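Local structure of CCMAN5 (2XSG) at residues Trp351-Trp354 and Asp355-Arg358; Arg358-Ser361 and Val362-Tyr365. The protein hydrolyses alpha-mannosidic bonds as a family 92 glycoside hydrolase and probably uncaps phosphorylated mannose on yeast-type glycans, probably with the help of a bound calcium ion. All blocks are in the same frame, centred on the assembly; numbering follows the deposited sequence.

Contact 1 (Trp351-Trp354 and Asp355-Arg358)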
ATOM      1  N   TRP A 351       1.948  -8.750  -1.896  1.00  3.90           N
ATOM      2  CA  TRP A 351       1.236  -8.629  -0.633  1.00  3.88           C
ATOM      3  C   TRP A 351       2.157  -8.079   0.446  1.00  3.55           C
ATOM      4  O   TRP A 351       3.346  -8.357   0.438  1.00  3.92           O
ATOM      5  CB  TRP A 351       0.726 -10.004  -0.223  1.00  3.73           C
ATOM      6  CG  TRP A 351      -0.134 -10.681  -1.280  1.00  4.59           C
ATOM      7  CD1 TRP A 351       0.274 -11.585  -2.210  1.00  4.39           C
ATOM      8  CD2 TRP A 351      -1.538 -10.496  -1.483  1.00  4.96           C
ATOM      9  NE1 TRP A 351      -0.797 -11.977  -3.000  1.00  5.87           N
ATOM     10  CE2 TRP A 351      -1.918 -11.319  -2.569  1.00  5.18           C
ATOM     11  CE3 TRP A 351      -2.516  -9.715  -0.847  1.00  5.76           C
ATOM     12  CZ2 TRP A 351      -3.235 -11.399  -3.023  1.00  5.89           C
ATOM     13  CZ3 TRP A 351      -3.831  -9.779  -1.312  1.00  5.32           C
ATOM     14  CH2 TRP A 351      -4.175 -10.611  -2.396  1.00  7.05           C
ATOM     15  N   ALA A 352       1.612  -7.264   1.345  1.00  3.97           N
ATOM     16  CA  ALA A 352       2.346  -6.763   2.503  1.00  3.39           C
ATOM     17  C   ALA A 352       1.335  -6.752   3.641  1.00  3.86           C
ATOM     18  O   ALA A 352       1.139  -5.743   4.318  1.00  3.74           O
ATOM     19  CB  ALA A 352       2.875  -5.372   2.251  1.00  3.71           C
ATOM     20  N   THR A 353       0.695  -7.895   3.837  1.00  3.58           N
ATOM     21  CA  THR A 353      -0.532  -7.955   4.603  1.00  3.82           C
ATOM     22  C   THR A 353      -0.377  -7.706   6.114  1.00  3.68           C
ATOM     23  O   THR A 353      -1.334  -7.279   6.761  1.00  3.89           O
ATOM     24  CB  THR A 353      -1.277  -9.252   4.240  1.00  4.28           C
ATOM     25  OG1 THR A 353      -1.305  -9.345   2.807  1.00  5.44           O
ATOM     26  CG2 THR A 353      -2.717  -9.255   4.780  1.00  2.44           C
ATOM     27  N   TRP A 354       0.818  -7.935   6.660  1.00  3.55           N
ATOM     28  CA  TRP A 354       1.127  -7.575   8.061  1.00  4.26           C
ATOM     29  C   TRP A 354       0.890  -6.070   8.303  1.00  4.39           C
ATOM     30  O   TRP A 354       0.343  -5.680   9.338  1.00  3.46           O
ATOM     31  CB  TRP A 354       2.579  -7.932   8.383  1.00  4.59           C
ATOM     32  CG  TRP A 354       2.986  -7.867   9.835  1.00  7.00           C
ATOM     33  CD1 TRP A 354       2.938  -8.892  10.745  1.00  8.38           C
ATOM     34  CD2 TRP A 354       3.549  -6.743  10.530  1.00  9.98           C
ATOM     35  NE1 TRP A 354       3.409  -8.463  11.969  1.00 11.93           N
ATOM     36  CE2 TRP A 354       3.806  -7.157  11.861  1.00 11.65           C
ATOM     37  CE3 TRP A 354       3.861  -5.428  10.162  1.00 12.81           C
ATOM     38  CZ2 TRP A 354       4.349  -6.296  12.830  1.00 14.40           C
ATOM     39  CZ3 TRP A 354       4.399  -4.567  11.127  1.00 13.24           C
ATOM     40  CH2 TRP A 354       4.636  -5.008  12.446  1.00 15.08           C
ATOM     41  N   ASP A 355       1.278  -5.246   7.325  1.00  4.30           N
ATOM     42  CA  ASP A 355       1.053  -3.795   7.383  1.00  4.99           C
ATOM     43  C   ASP A 355      -0.312  -3.363   6.894  1.00  5.09           C
ATOM     44  O   ASP A 355      -0.898  -2.424   7.434  1.00  5.66           O
ATOM     45  CB  ASP A 355       2.093  -3.015   6.540  1.00  4.84           C
ATOM     46  CG  ASP A 355       3.511  -3.384   6.864  1.00  4.74           C
ATOM     47  OD1 ASP A 355       4.221  -3.916   5.972  1.00  4.51           O
ATOM     48  OD2 ASP A 355       3.925  -3.130   8.004  1.00  7.20           O
ATOM     49  N   ASP A 356      -0.815  -4.008   5.849  1.00  5.29           N
ATOM     50  CA  ASP A 356      -1.906  -3.390   5.099  1.00  5.97           C
ATOM     51  C   ASP A 356      -3.301  -3.975   5.239  1.00  5.46           C
ATOM     52  O   ASP A 356      -4.213  -3.534   4.538  1.00  5.82           O
ATOM     53  CB  ASP A 356      -1.534  -3.264   3.610  1.00  6.01           C
ATOM     54  CG  ASP A 356      -1.694  -4.557   2.847  1.00  8.59           C
ATOM     55  OD1 ASP A 356      -2.146  -5.574   3.437  1.00 10.13           O
ATOM     56  OD2 ASP A 356      -1.348  -4.555   1.639  1.00  9.98           O
ATOM     57  N   PHE A 357      -3.466  -4.957   6.119  1.00  5.07           N
ATOM     58  CA  PHE A 357      -4.691  -5.766   6.128  1.00  5.02           C
ATOM     59  C   PHE A 357      -6.001  -4.971   6.202  1.00  4.46           C
ATOM     60  O   PHE A 357      -6.985  -5.363   5.586  1.00  3.77           O
ATOM     61  CB  PHE A 357      -4.641  -6.909   7.178  1.00  5.39           C
ATOM     62  CG  PHE A 357      -4.719  -6.454   8.628  1.00  5.95           C
ATOM     63  CD1 PHE A 357      -5.948  -6.470   9.318  1.00  7.59           C
ATOM     64  CD2 PHE A 357      -3.577  -6.081   9.317  1.00  4.63           C
ATOM     65  CE1 PHE A 357      -6.032  -6.080  10.665  1.00  6.98           C
ATOM     66  CE2 PHE A 357      -3.643  -5.679  10.674  1.00  6.45           C
ATOM     67  CZ  PHE A 357      -4.872  -5.677  11.345  1.00  6.79           C
ATOM     68  N   ARG A 358      -6.005  -3.851   6.921  1.00  3.71           N
ATOM     69  CA  ARG A 358      -7.241  -3.051   7.027  1.00  4.11           C
ATOM     70  C   ARG A 358      -7.654  -2.360   5.717  1.00  3.84           C
ATOM     71  O   ARG A 358      -8.801  -1.926   5.580  1.00  3.72           O
ATOM     72  CB  ARG A 358      -7.131  -1.992   8.119  1.00  3.99           C
ATOM     73  CG  ARG A 358      -7.330  -2.520   9.516  1.00  5.71           C
ATOM     74  CD  ARG A 358      -7.671  -1.376  10.491  1.00  5.67           C
ATOM     75  NE  ARG A 358      -8.168  -1.897  11.756  1.00  4.19           N
ATOM     76  CZ  ARG A 358      -7.386  -2.457  12.670  1.00  3.80           C
ATOM     77  NH1 ARG A 358      -6.082  -2.551  12.454  1.00  2.16           N
ATOM     78  NH2 ARG A 358      -7.906  -2.925  13.794  1.00  2.74           N
TER
HETATM   79  O   HOH W   1      -1.307  -7.190   1.155  1.00  6.35           O
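The N-terminal turn of helix 353-366, in the catalytic domain of this family 92 mannosidase, begins with Ala352 as N-cap, whose carbonyl meets the amides of Asp355 and Asp356. That oxygen, Ala352 O, takes a weak bond from Asp355 N and a firmer one from Asp356 N at 3.0 Å. Phe357 N reaches Thr353 O only weakly. With CG between the backbone N and the carbonyl carbon (chi1 79°), the Asp356 carboxylate turns back over the preceding residues, bringing OD1 to 3.1 Å from Thr353 CA. Its other oxygen, OD2, accepts a bond of 2.7 Å from a water, which in turn accepts Ala352 N and is hydrogen-bonded to Thr353 OG1. OD2 also forms a salt bridge with Lys359, about one turn on. An alanine in place of Asp356 would probably leave Lys359 without its counter-charge and the water without one of its three anchors. Thr353 CG2 lies 3.9 Å from Phe357 CB, the two side chains crossing at about a right angle, and Val412 of helix 409-418 packs on both. The Trp354 indole, hydrogen-bonded through NE1 to Gln460 and in cation-pi contact with Arg405, turns an edge to the Asp355 carboxylate, whose plane stands 84° from the ring. Asp355 sits at the probable active site: its side chain is about 4 Å, nearest atoms, from the calcium ion held by Asn588, Glu589 and Asp662, and OD1 bonds a buffer molecule bound there. On the indole side Asp355 OD2 comes within 3.2 Å of Trp354 CE3.

Contact 2 (Arg358-Ser361 and Val362-Tyr365)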
ATOM      1  N   ARG A 358      -6.005  -3.851   6.921  1.00  3.71           N
ATOM      2  CA  ARG A 358      -7.241  -3.051   7.027  1.00  4.11           C
ATOM      3  C   ARG A 358      -7.654  -2.360   5.717  1.00  3.84           C
ATOM      4  O   ARG A 358      -8.801  -1.926   5.580  1.00  3.72           O
ATOM      5  CB  ARG A 358      -7.131  -1.992   8.119  1.00  3.99           C
ATOM      6  CG  ARG A 358      -7.330  -2.520   9.516  1.00  5.71           C
ATOM      7  CD  ARG A 358      -7.671  -1.376  10.491  1.00  5.67           C
ATOM      8  NE  ARG A 358      -8.168  -1.897  11.756  1.00  4.19           N
ATOM      9  CZ  ARG A 358      -7.386  -2.457  12.670  1.00  3.80           C
ATOM     10  NH1 ARG A 358      -6.082  -2.551  12.454  1.00  2.16           N
ATOM     11  NH2 ARG A 358      -7.906  -2.925  13.794  1.00  2.74           N
ATOM     12  N   LYS A 359      -6.725  -2.233   4.773  1.00  3.05           N
ATOM     13  CA  LYS A 359      -7.015  -1.493   3.538  1.00  2.82           C
ATOM     14  C   LYS A 359      -8.057  -2.219   2.677  1.00  2.67           C
ATOM     15  O   LYS A 359      -8.892  -1.571   2.018  1.00  2.34           O
ATOM     16  CB  LYS A 359      -5.725  -1.186   2.741  1.00  2.64           C
ATOM     17  CG  LYS A 359      -5.269  -2.291   1.804  1.00  3.37           C
ATOM     18  CD  LYS A 359      -4.010  -1.912   1.032  1.00  3.48           C
ATOM     19  CE  LYS A 359      -3.756  -2.929  -0.059  1.00  2.52           C
ATOM     20  NZ  LYS A 359      -2.308  -2.982  -0.488  1.00  3.27           N
ATOM     21  N   PHE A 360      -8.014  -3.555   2.697  1.00  2.16           N
ATOM     22  CA  PHE A 360      -8.905  -4.357   1.883  1.00  2.32           C
ATOM     23  C   PHE A 360     -10.354  -4.133   2.289  1.00  2.23           C
ATOM     24  O   PHE A 360     -11.234  -4.078   1.423  1.00  2.00           O
ATOM     25  CB  PHE A 360      -8.540  -5.850   1.961  1.00  2.83           C
ATOM     26  CG  PHE A 360      -7.173  -6.163   1.394  1.00  4.01           C
ATOM     27  CD1 PHE A 360      -6.989  -6.298   0.027  1.00  4.90           C
ATOM     28  CD2 PHE A 360      -6.075  -6.293   2.229  1.00  4.61           C
ATOM     29  CE1 PHE A 360      -5.730  -6.561  -0.510  1.00  4.73           C
ATOM     30  CE2 PHE A 360      -4.802  -6.582   1.700  1.00  7.25           C
ATOM     31  CZ  PHE A 360      -4.642  -6.719   0.329  1.00  6.36           C
ATOM     32  N   SER A 361     -10.604  -3.979   3.593  1.00  2.02           N
ATOM     33  CA  SER A 361     -11.966  -3.757   4.071  1.00  2.68           C
ATOM     34  C   SER A 361     -12.580  -2.496   3.451  1.00  3.29           C
ATOM     35  O   SER A 361     -13.803  -2.443   3.236  1.00  3.90           O
ATOM     36  CB  SER A 361     -12.017  -3.648   5.587  1.00  3.17           C
ATOM     37  OG  SER A 361     -11.410  -4.750   6.264  1.00  3.32           O
ATOM     38  N   VAL A 362     -11.741  -1.493   3.191  1.00  3.05           N
ATOM     39  CA  VAL A 362     -12.154  -0.232   2.548  1.00  3.61           C
ATOM     40  C   VAL A 362     -12.332  -0.395   1.035  1.00  4.05           C
ATOM     41  O   VAL A 362     -13.331   0.056   0.471  1.00  4.83           O
ATOM     42  CB  VAL A 362     -11.144   0.917   2.827  1.00  3.89           C
ATOM     43  CG1 VAL A 362     -11.640   2.257   2.236  1.00  4.20           C
ATOM     44  CG2 VAL A 362     -10.852   1.069   4.339  1.00  3.70           C
ATOM     45  N   ILE A 363     -11.356  -1.024   0.374  1.00  3.96           N
ATOM     46  CA  ILE A 363     -11.505  -1.410  -1.028  1.00  3.43           C
ATOM     47  C   ILE A 363     -12.862  -2.091  -1.261  1.00  3.45           C
ATOM     48  O   ILE A 363     -13.555  -1.778  -2.236  1.00  3.48           O
ATOM     49  CB  ILE A 363     -10.349  -2.326  -1.526  1.00  3.37           C
ATOM     50  CG1 ILE A 363      -9.029  -1.557  -1.582  1.00  2.14           C
ATOM     51  CG2 ILE A 363     -10.664  -2.882  -2.919  1.00  2.97           C
ATOM     52  CD1 ILE A 363      -7.819  -2.464  -1.808  1.00  2.00           C
ATOM     53  N   ALA A 364     -13.252  -2.986  -0.355  1.00  3.28           N
ATOM     54  CA  ALA A 364     -14.570  -3.646  -0.444  1.00  3.80           C
ATOM     55  C   ALA A 364     -15.737  -2.682  -0.689  1.00  3.81           C
ATOM     56  O   ALA A 364     -16.632  -2.992  -1.473  1.00  3.73           O
ATOM     57  CB  ALA A 364     -14.845  -4.510   0.781  1.00  3.50           C
ATOM     58  N   TYR A 365     -15.739  -1.512  -0.055  1.00  4.50           N
ATOM     59  CA  TYR A 365     -16.882  -0.613  -0.275  1.00  4.70           C
ATOM     60  C   TYR A 365     -16.689   0.434  -1.383  1.00  5.57           C
ATOM     61  O   TYR A 365     -17.639   1.134  -1.760  1.00  6.15           O
ATOM     62  CB  TYR A 365     -17.464  -0.053   1.041  1.00  4.73           C
ATOM     63  CG  TYR A 365     -16.700   1.046   1.761  1.00  3.93           C
ATOM     64  CD1 TYR A 365     -16.504   2.288   1.175  1.00  3.24           C
ATOM     65  CD2 TYR A 365     -16.251   0.859   3.077  1.00  5.23           C
ATOM     66  CE1 TYR A 365     -15.838   3.309   1.859  1.00  4.61           C
ATOM     67  CE2 TYR A 365     -15.605   1.866   3.774  1.00  3.81           C
ATOM     68  CZ  TYR A 365     -15.394   3.098   3.147  1.00  4.33           C
ATOM     69  OH  TYR A 365     -14.746   4.114   3.821  1.00  2.83           O
TER
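This is a contact between successive turns in the middle and later part of helix 353-366, buried in the catalytic domain, with the carbonyls of Lys359 and Phe360 meeting the amides of Ile363 and Ala364 one turn on. Ile363 N gives Lys359 O a nearly straight bond, 3.0 Å long with an N-H...O angle of 173°, lying in the carbonyl plane. The same oxygen takes a weak second bond from Val362 N. Ala364 N bonds Phe360 O at 2.9 Å, so two i to i+4 bonds form here, after the kink at Arg358 and Lys359. Ile363 CG1 lies beside the backbone N (chi1 -68°), which sends CD1 back along the helix to 4.3 Å from Phe360 CD1, approaching the ring obliquely. Tyr371 of helix 368-387 covers this apolar pair. One face of the Phe360 ring also carries the Lys359 chain, with CE 3.9 Å above its plane and offset toward the rim; beyond it NZ is held by Asp356 and by the carbonyls of Met321 and Ala663. Tyr365 sets a ring face over Val362 O, which lies 3.7 Å above the plane, again toward the rim. The same Val362 O accepts the Tyr365 amide, while the phenol OH is bonded to Leu677 O. Ser361 hydrogen-bonds through OG to Asp415, but its carbonyl O has Ala364 CB at 3.4 Å and the Tyr365 amide too far off to bond. Two strong backbone bonds and an apolar pair thus hold the turn, whereas the buried Ser361 O has no hydrogen-bond partner in the model, a likely small energetic cost of the packing.

Overall arrangement
Both contacts lie on helix 353-366, one after the other along the chain, and their centres are about 11 Å apart. Contact 1 closes the opening turn, and contact 2 takes over at Arg358, which the two share; they follow in series and neither nests nor crosses. Each is local and closes no long loop. They touch directly where Trp351 CZ3 meets Phe360 CZ at 3.6 Å. Contact 1 faces the calcium site and helix 409-418, while contact 2 runs on between helices 368-387 and 665-675, so the helix runs from the calcium site to helices 665-675 and 738-742.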